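PDB 3MWB: prephenate dehydratase from Arthrobacter aurescens, which probably catalyses the dehydration and decarboxylation of prephenate to phenylpyruvate, a step in L-phenylalanine biosynthesis, and binds phenylalanine in its ACT region. Local coordinates for residues A157-I160 / A161-P165; G13-T17 / F18-A22; H113-A116 / Q117-W121. All blocks are in the same frame, centred on the assembly; numbering follows the deposited sequence.

Contact 1: residues A157-I160 / A161-P165; sequences APLI and AAEQP
L159 and E163, one turn apart on helix 158-163, meet where leucine methyl CD1 lies 3.4 Å from the carboxylate oxygen OE1 of the glutamate. The contact is van der Waals only: leucine has no polar hydrogen to donate, and the acid group rests on the methyl on the exposed side of the helix. The next pair along, I160 and Q164, touches through aliphatic carbons, with CG1 of I160 4.0 Å from CG of Q164. The isoleucine places CG1 opposite its backbone N (chi1 -162°), and the glutamine bends at chi2, leading its amide away from that meeting of CH2 groups. CG of Q164 also lies 3.4 Å from the carbonyl O of I160.

Behind these side chains runs the backbone ladder that sets their spacing. A162 N donates to P158 O at 3.0 Å in a nearly linear bond, and Q164 N reaches I160 O at 3.0 Å. Between them E163 N makes weak bonds to both L159 O and I160 O, a sharing that accompanies the end of the helix, since Q164 is the first residue to leave helical backbone angles. P158 suits the first turn, where its missing N-H costs no bond, and the small A161 and A162 add little bulk to the turn.

Farther out, I160 is buried against A138, A141 and M142 of helix 137-143, whereas L159 leans on helix 18-23. The C-terminal end of the helix carries a metal site: A161, Q164 and L167 bind magnesium in a crystal structure of this protein, although no ion is bound to this chain. Because alanine and leucine have no side-chain ligand, carbonyl oxygens presumably serve, which would be in keeping with a cation held at a helix C-terminus.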
loop_
_atom_site.group_PDB
_atom_site.type_symbol
_atom_site.label_atom_id
_atom_site.label_comp_id
_atom_site.label_asym_id
_atom_site.label_seq_id
_atom_site.Cartn_x
_atom_site.Cartn_y
_atom_site.Cartn_z
ATOM N N ALA A 157 11.440 45.892 1.957
ATOM C CA ALA A 157 10.744 45.717 3.238
ATOM C C ALA A 157 10.524 47.038 3.977
ATOM O O ALA A 157 11.295 47.990 3.807
ATOM C CB ALA A 157 11.529 44.731 4.141
ATOM N N PRO A 158 9.455 47.115 4.793
ATOM C CA PRO A 158 9.319 48.270 5.677
ATOM C C PRO A 158 10.529 48.454 6.605
ATOM O O PRO A 158 10.870 49.588 6.932
ATOM C CB PRO A 158 8.054 47.945 6.484
ATOM C CG PRO A 158 7.234 47.141 5.542
ATOM C CD PRO A 158 8.239 46.279 4.804
ATOM N N LEU A 159 11.178 47.351 6.997
ATOM C CA LEU A 159 12.358 47.404 7.869
ATOM C C LEU A 159 13.391 48.424 7.384
ATOM O O LEU A 159 13.744 49.346 8.119
ATOM C CB LEU A 159 13.018 46.019 8.031
ATOM C CG LEU A 159 14.367 45.979 8.784
ATOM C CD1 LEU A 159 14.263 46.593 10.191
ATOM C CD2 LEU A 159 14.958 44.567 8.869
ATOM N N ILE A 160 13.860 48.258 6.148
ATOM C CA ILE A 160 14.962 49.073 5.643
ATOM C C ILE A 160 14.560 50.540 5.405
ATOM O O ILE A 160 15.394 51.457 5.548
ATOM C CB ILE A 160 15.684 48.408 4.427
ATOM C CG1 ILE A 160 17.075 49.030 4.221
ATOM C CG2 ILE A 160 14.809 48.434 3.166
ATOM C CD1 ILE A 160 18.099 48.089 3.645
ATOM N N ALA A 161 13.287 50.762 5.075
ATOM C CA ALA A 161 12.773 52.113 4.967
ATOM C C ALA A 161 12.822 52.803 6.335
ATOM O O ALA A 161 13.303 53.925 6.429
ATOM C CB ALA A 161 11.371 52.129 4.397
ATOM N N ALA A 162 12.363 52.118 7.386
ATOM C CA ALA A 162 12.386 52.668 8.749
ATOM C C ALA A 162 13.797 52.950 9.277
ATOM O O ALA A 162 13.979 53.779 10.167
ATOM C CB ALA A 162 11.635 51.754 9.713
ATOM N N GLU A 163 14.795 52.255 8.741
ATOM C CA GLU A 163 16.156 52.382 9.267
ATOM C C GLU A 163 17.020 53.396 8.508
ATOM O O GLU A 163 17.941 53.972 9.081
ATOM C CB GLU A 163 16.850 51.015 9.347
ATOM C CG GLU A 163 16.236 50.073 10.382
ATOM C CD GLU A 163 16.996 48.764 10.527
ATOM O OE1 GLU A 163 17.261 48.102 9.500
ATOM O OE2 GLU A 163 17.317 48.385 11.676
ATOM N N GLN A 164 16.714 53.617 7.232
ATOM C CA GLN A 164 17.502 54.525 6.393
ATOM C C GLN A 164 16.835 55.894 6.225
ATOM O O GLN A 164 15.790 55.996 5.567
ATOM C CB GLN A 164 17.789 53.904 5.015
ATOM C CG GLN A 164 18.594 52.603 5.036
ATOM C CD GLN A 164 19.941 52.731 5.753
ATOM O OE1 GLN A 164 20.653 53.728 5.602
ATOM N NE2 GLN A 164 20.293 51.713 6.529
ATOM N N PRO A 165 17.447 56.954 6.803
ATOM C CA PRO A 165 16.884 58.314 6.713
ATOM C C PRO A 165 16.761 58.801 5.264
ATOM O O PRO A 165 15.785 59.470 4.909
ATOM C CB PRO A 165 17.889 59.179 7.491
ATOM C CG PRO A 165 18.723 58.209 8.293
ATOM C CD PRO A 165 18.743 56.937 7.511
#

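Contact 2: residues G13-T17 / F18-A22; sequences GPQGT and FTEAA
E20 turns back from the first turn of helix 18-23 so that its carboxylate reaches the loop before it, while T17 sends its hydroxyl forward to the helix. With CG opposite the backbone N (chi1 176°) and the chain then extended, E20 carries OE1 to within 2.7 Å of G16 N. That N-H meets the anti side of the oxygen, 18° out of the carboxylate plane, and CA of Q15 packs against the same oxygen at 3.3 Å.

T17 is the N-cap residue. Its OG1 stands between backbone N and carbonyl carbon (chi1 51°), and E20 N donates to it at 3.3 Å, a straight but weak capping bond. A21 N meanwhile bonds to T17 O at 3.2 Å, the first full helical bond. A water joins the two threonine hydroxyls, 2.6 Å from T19 OG1 and weakly linked to T17 OG1. The pattern resembles a capping box, except that the glutamate takes the N-H of the residue before the cap instead of that of the cap itself.

The loop's shape brings G16 N within reach of the carboxylate. A cis peptide precedes P14, a type II turn runs from P14 to T17, and G16 takes its positive phi, where a CB would be jammed against the preceding carbonyl O. The ring of F18 meets that of F92, and its N-H is bonded to E64.

Putting an alanine at E20 would probably leave the buried G16 N without its acceptor and the turn freer to shift against the helix. A carboxylate near the helix start should also sit well with the helix dipole, and R34, in a long, weak ion pair with OE2, may partly balance its negative charge.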
loop_
_atom_site.group_PDB
_atom_site.type_symbol
_atom_site.label_atom_id
_atom_site.label_comp_id
_atom_site.label_asym_id
_atom_site.label_seq_id
_atom_site.Cartn_x
_atom_site.Cartn_y
_atom_site.Cartn_z
ATOM N N GLY A 13 21.943 37.429 4.537
ATOM C CA GLY A 13 22.047 38.870 4.412
ATOM C C GLY A 13 21.683 39.330 3.019
ATOM O O GLY A 13 21.249 38.519 2.185
ATOM N N PRO A 14 21.869 40.633 2.747
ATOM C CA PRO A 14 22.445 41.594 3.685
ATOM C C PRO A 14 21.445 42.083 4.751
ATOM O O PRO A 14 20.360 41.537 4.881
ATOM C CB PRO A 14 22.905 42.741 2.767
ATOM C CG PRO A 14 21.978 42.653 1.546
ATOM C CD PRO A 14 21.393 41.267 1.503
ATOM N N GLN A 15 21.826 43.099 5.523
ATOM C CA GLN A 15 20.913 43.677 6.505
ATOM C C GLN A 15 19.711 44.326 5.794
ATOM O O GLN A 15 19.807 44.755 4.638
ATOM C CB GLN A 15 21.651 44.644 7.452
ATOM C CG GLN A 15 22.663 43.924 8.374
ATOM C CD GLN A 15 23.262 44.805 9.475
ATOM O OE1 GLN A 15 23.133 46.030 9.454
ATOM N NE2 GLN A 15 23.929 44.168 10.446
ATOM N N GLY A 16 18.559 44.342 6.462
ATOM C CA GLY A 16 17.379 45.035 5.919
ATOM C C GLY A 16 16.495 44.230 4.982
ATOM O O GLY A 16 15.455 44.731 4.495
ATOM N N THR A 17 16.896 42.984 4.725
ATOM C CA THR A 17 16.072 42.051 3.948
ATOM C C THR A 17 14.854 41.588 4.748
ATOM O O THR A 17 14.748 41.826 5.957
ATOM C CB THR A 17 16.875 40.783 3.545
ATOM O OG1 THR A 17 17.497 40.232 4.715
ATOM C CG2 THR A 17 17.978 41.131 2.525
ATOM N N PHE A 18 13.936 40.905 4.064
ATOM C CA PHE A 18 12.843 40.224 4.737
ATOM C C PHE A 18 13.360 39.179 5.731
ATOM O O PHE A 18 12.779 38.984 6.795
ATOM C CB PHE A 18 11.894 39.599 3.698
ATOM C CG PHE A 18 11.039 40.609 3.017
ATOM C CD1 PHE A 18 11.535 41.349 1.930
ATOM C CD2 PHE A 18 9.760 40.887 3.502
ATOM C CE1 PHE A 18 10.739 42.327 1.313
ATOM C CE2 PHE A 18 8.958 41.857 2.894
ATOM C CZ PHE A 18 9.449 42.572 1.792
ATOM N N THR A 19 14.474 38.535 5.394
ATOM C CA THR A 19 15.097 37.585 6.320
ATOM C C THR A 19 15.473 38.230 7.664
ATOM O O THR A 19 15.119 37.697 8.715
ATOM C CB THR A 19 16.290 36.864 5.684
ATOM O OG1 THR A 19 15.921 36.411 4.371
ATOM C CG2 THR A 19 16.698 35.660 6.510
ATOM N N GLU A 20 16.172 39.359 7.641
ATOM C CA GLU A 20 16.502 40.033 8.901
ATOM C C GLU A 20 15.237 40.389 9.691
ATOM O O GLU A 20 15.138 40.101 10.886
ATOM C CB GLU A 20 17.359 41.281 8.691
ATOM C CG GLU A 20 17.605 42.007 10.010
ATOM C CD GLU A 20 18.809 42.930 10.010
ATOM O OE1 GLU A 20 18.946 43.784 9.102
ATOM O OE2 GLU A 20 19.608 42.803 10.959
ATOM N N ALA A 21 14.276 41.011 9.005
ATOM C CA ALA A 21 12.982 41.362 9.608
ATOM C C ALA A 21 12.378 40.189 10.372
ATOM O O ALA A 21 11.825 40.372 11.443
ATOM C CB ALA A 21 12.006 41.887 8.541
ATOM N N ALA A 22 12.526 38.986 9.818
ATOM C CA ALA A 22 12.032 37.746 10.429
ATOM C C ALA A 22 12.814 37.325 11.672
ATOM O O ALA A 22 12.228 36.925 12.668
ATOM C CB ALA A 22 12.045 36.623 9.401
HETATM O O HOH W 1 17.722 37.509 2.818
#

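Contact 3: residues H113-A116 / Q117-W121; sequences HAWA and QCRLW
W115 and R119 meet where CD of the arginine lies over one face of the indole, 4.2 Å from the centroid of the five-membered ring, in a CH-pi contact. The methylene stands 3.7 Å above the ring plane, offset toward the rim. Bends at chi2 (-48°) and chi3 bring CD over the ring, and the guanidinium plane is turned only 16° from that of the indole.

The tight part of the contact is the turn from W115 to C118. Q117 N donates to A114 O at 3.0 Å and C118 N to W115 O at 3.0 Å; the latter closes a type I turn that lets the chain leave helix 112-115 and start helix 119-125. C118 and A114 are small enough to pack closely here, both against F92, while W115 is buried against I108, T110 and I155 and stacks on Y131. Q117, also packed on F92, has its CG beside the backbone N and runs extended until NE2 reaches H113 O at 3.2 Å, approaching from above the carbonyl plane. This oxygen thus gains a side-chain donor.

The more open side belongs to A116 and the outer part of R119. Only partly exposed, these two residues pack on N41 and T42 of a second subunit, which also touches W115 through N39 and H113 through T68.

Chemically, the arginine works in two ways: its hydrocarbon part covers the tryptophan, while its charged end forms a salt bridge with D123. Burying the aliphatic part against an aromatic face therefore need not cost the cation its ionic partner.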
loop_
_atom_site.group_PDB
_atom_site.type_symbol
_atom_site.label_atom_id
_atom_site.label_comp_id
_atom_site.label_asym_id
_atom_site.label_seq_id
_atom_site.Cartn_x
_atom_site.Cartn_y
_atom_site.Cartn_z
ATOM N N HIS A 113 11.698 38.146 -7.339
ATOM C CA HIS A 113 10.590 37.585 -6.557
ATOM C C HIS A 113 9.640 38.667 -6.032
ATOM O O HIS A 113 8.427 38.464 -5.977
ATOM C CB HIS A 113 11.141 36.756 -5.394
ATOM C CG HIS A 113 11.862 35.513 -5.828
ATOM N ND1 HIS A 113 12.202 34.506 -4.951
ATOM C CD2 HIS A 113 12.288 35.107 -7.051
ATOM C CE1 HIS A 113 12.816 33.539 -5.612
ATOM N NE2 HIS A 113 12.882 33.878 -6.889
ATOM N N ALA A 114 10.207 39.802 -5.634
ATOM C CA ALA A 114 9.409 40.955 -5.220
ATOM C C ALA A 114 8.678 41.570 -6.422
ATOM O O ALA A 114 7.461 41.815 -6.375
ATOM C CB ALA A 114 10.281 41.988 -4.528
ATOM N N TRP A 115 9.422 41.797 -7.499
ATOM C CA TRP A 115 8.856 42.372 -8.712
ATOM C C TRP A 115 7.611 41.624 -9.157
ATOM O O TRP A 115 6.565 42.239 -9.367
ATOM C CB TRP A 115 9.883 42.399 -9.852
ATOM C CG TRP A 115 9.327 43.014 -11.105
ATOM C CD1 TRP A 115 8.967 42.361 -12.248
ATOM C CD2 TRP A 115 9.028 44.400 -11.322
ATOM N NE1 TRP A 115 8.479 43.255 -13.171
ATOM C CE2 TRP A 115 8.501 44.514 -12.629
ATOM C CE3 TRP A 115 9.160 45.559 -10.543
ATOM C CZ2 TRP A 115 8.107 45.743 -13.176
ATOM C CZ3 TRP A 115 8.773 46.769 -11.081
ATOM C CH2 TRP A 115 8.260 46.855 -12.392
ATOM N N ALA A 116 7.725 40.301 -9.262
ATOM C CA ALA A 116 6.658 39.439 -9.779
ATOM C C ALA A 116 5.373 39.500 -8.947
ATOM O O ALA A 116 4.296 39.154 -9.430
ATOM C CB ALA A 116 7.159 37.991 -9.874
ATOM N N GLN A 117 5.498 39.928 -7.693
ATOM C CA GLN A 117 4.349 40.022 -6.791
ATOM C C GLN A 117 3.784 41.423 -6.657
ATOM O O GLN A 117 2.847 41.610 -5.898
ATOM C CB GLN A 117 4.742 39.603 -5.385
ATOM C CG GLN A 117 5.093 38.167 -5.204
ATOM C CD GLN A 117 5.369 37.900 -3.760
ATOM O OE1 GLN A 117 4.473 38.002 -2.918
ATOM N NE2 GLN A 117 6.616 37.584 -3.449
ATOM N N CYS A 118 4.386 42.404 -7.322
ATOM C CA CYS A 118 3.922 43.787 -7.241
ATOM C C CYS A 118 3.389 44.303 -8.569
ATOM O O CYS A 118 3.179 45.503 -8.734
ATOM C CB CYS A 118 5.038 44.701 -6.727
ATOM S SG CYS A 118 5.441 44.389 -5.003
ATOM N N ARG A 119 3.147 43.380 -9.493
ATOM C CA ARG A 119 2.660 43.701 -10.830
ATOM C C ARG A 119 1.422 44.579 -10.884
ATOM O O ARG A 119 1.378 45.518 -11.678
ATOM C CB ARG A 119 2.427 42.415 -11.641
ATOM C CG ARG A 119 3.722 41.643 -11.935
ATOM C CD ARG A 119 4.811 42.587 -12.477
ATOM N NE ARG A 119 4.321 43.316 -13.639
ATOM C CZ ARG A 119 4.250 42.813 -14.872
ATOM N NH1 ARG A 119 4.676 41.576 -15.125
ATOM N NH2 ARG A 119 3.765 43.557 -15.862
ATOM N N LEU A 120 0.425 44.278 -10.054
ATOM C CA LEU A 120 -0.885 44.937 -10.154
ATOM C C LEU A 120 -0.771 46.437 -9.923
ATOM O O LEU A 120 -1.190 47.242 -10.759
ATOM C CB LEU A 120 -1.895 44.332 -9.175
ATOM C CG LEU A 120 -2.423 42.933 -9.479
ATOM C CD1 LEU A 120 -3.151 42.359 -8.257
ATOM C CD2 LEU A 120 -3.316 42.932 -10.719
ATOM N N TRP A 121 -0.189 46.791 -8.783
ATOM C CA TRP A 121 0.049 48.174 -8.415
ATOM C C TRP A 121 0.970 48.881 -9.414
ATOM O O TRP A 121 0.654 49.971 -9.885
ATOM C CB TRP A 121 0.643 48.225 -7.010
ATOM C CG TRP A 121 0.619 49.580 -6.422
ATOM C CD1 TRP A 121 -0.335 50.097 -5.595
ATOM C CD2 TRP A 121 1.585 50.613 -6.621
ATOM N NE1 TRP A 121 -0.014 51.387 -5.257
ATOM C CE2 TRP A 121 1.158 51.730 -5.878
ATOM C CE3 TRP A 121 2.774 50.702 -7.354
ATOM C CZ2 TRP A 121 1.876 52.923 -5.844
ATOM C CZ3 TRP A 121 3.485 51.891 -7.322
ATOM C CH2 TRP A 121 3.031 52.983 -6.573
#

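In the fold
All three contacts lie within the prephenate dehydratase domain, and along the chain contact 2 comes first, then contact 3, then contact 1. Contact 2 follows strand 8-12 of one mixed sheet; contacts 3 and 1 follow strands 107-110 and 153-156, parallel neighbours in the other. Contacts 1 and 2 have centres 11 Å apart and touch: CD2 of L159 packs 3.6 Å from A21 N, so helices 158-163 and 18-23 bring the two sheets' connections together. Contact 3 stands about 19 Å from each, centre to centre, and touches neither. Contacts 1 and 2 thus lie at one place where the two lobes, probably of periplasmic-binding-protein type, meet, while contact 3 packs on a second subunit.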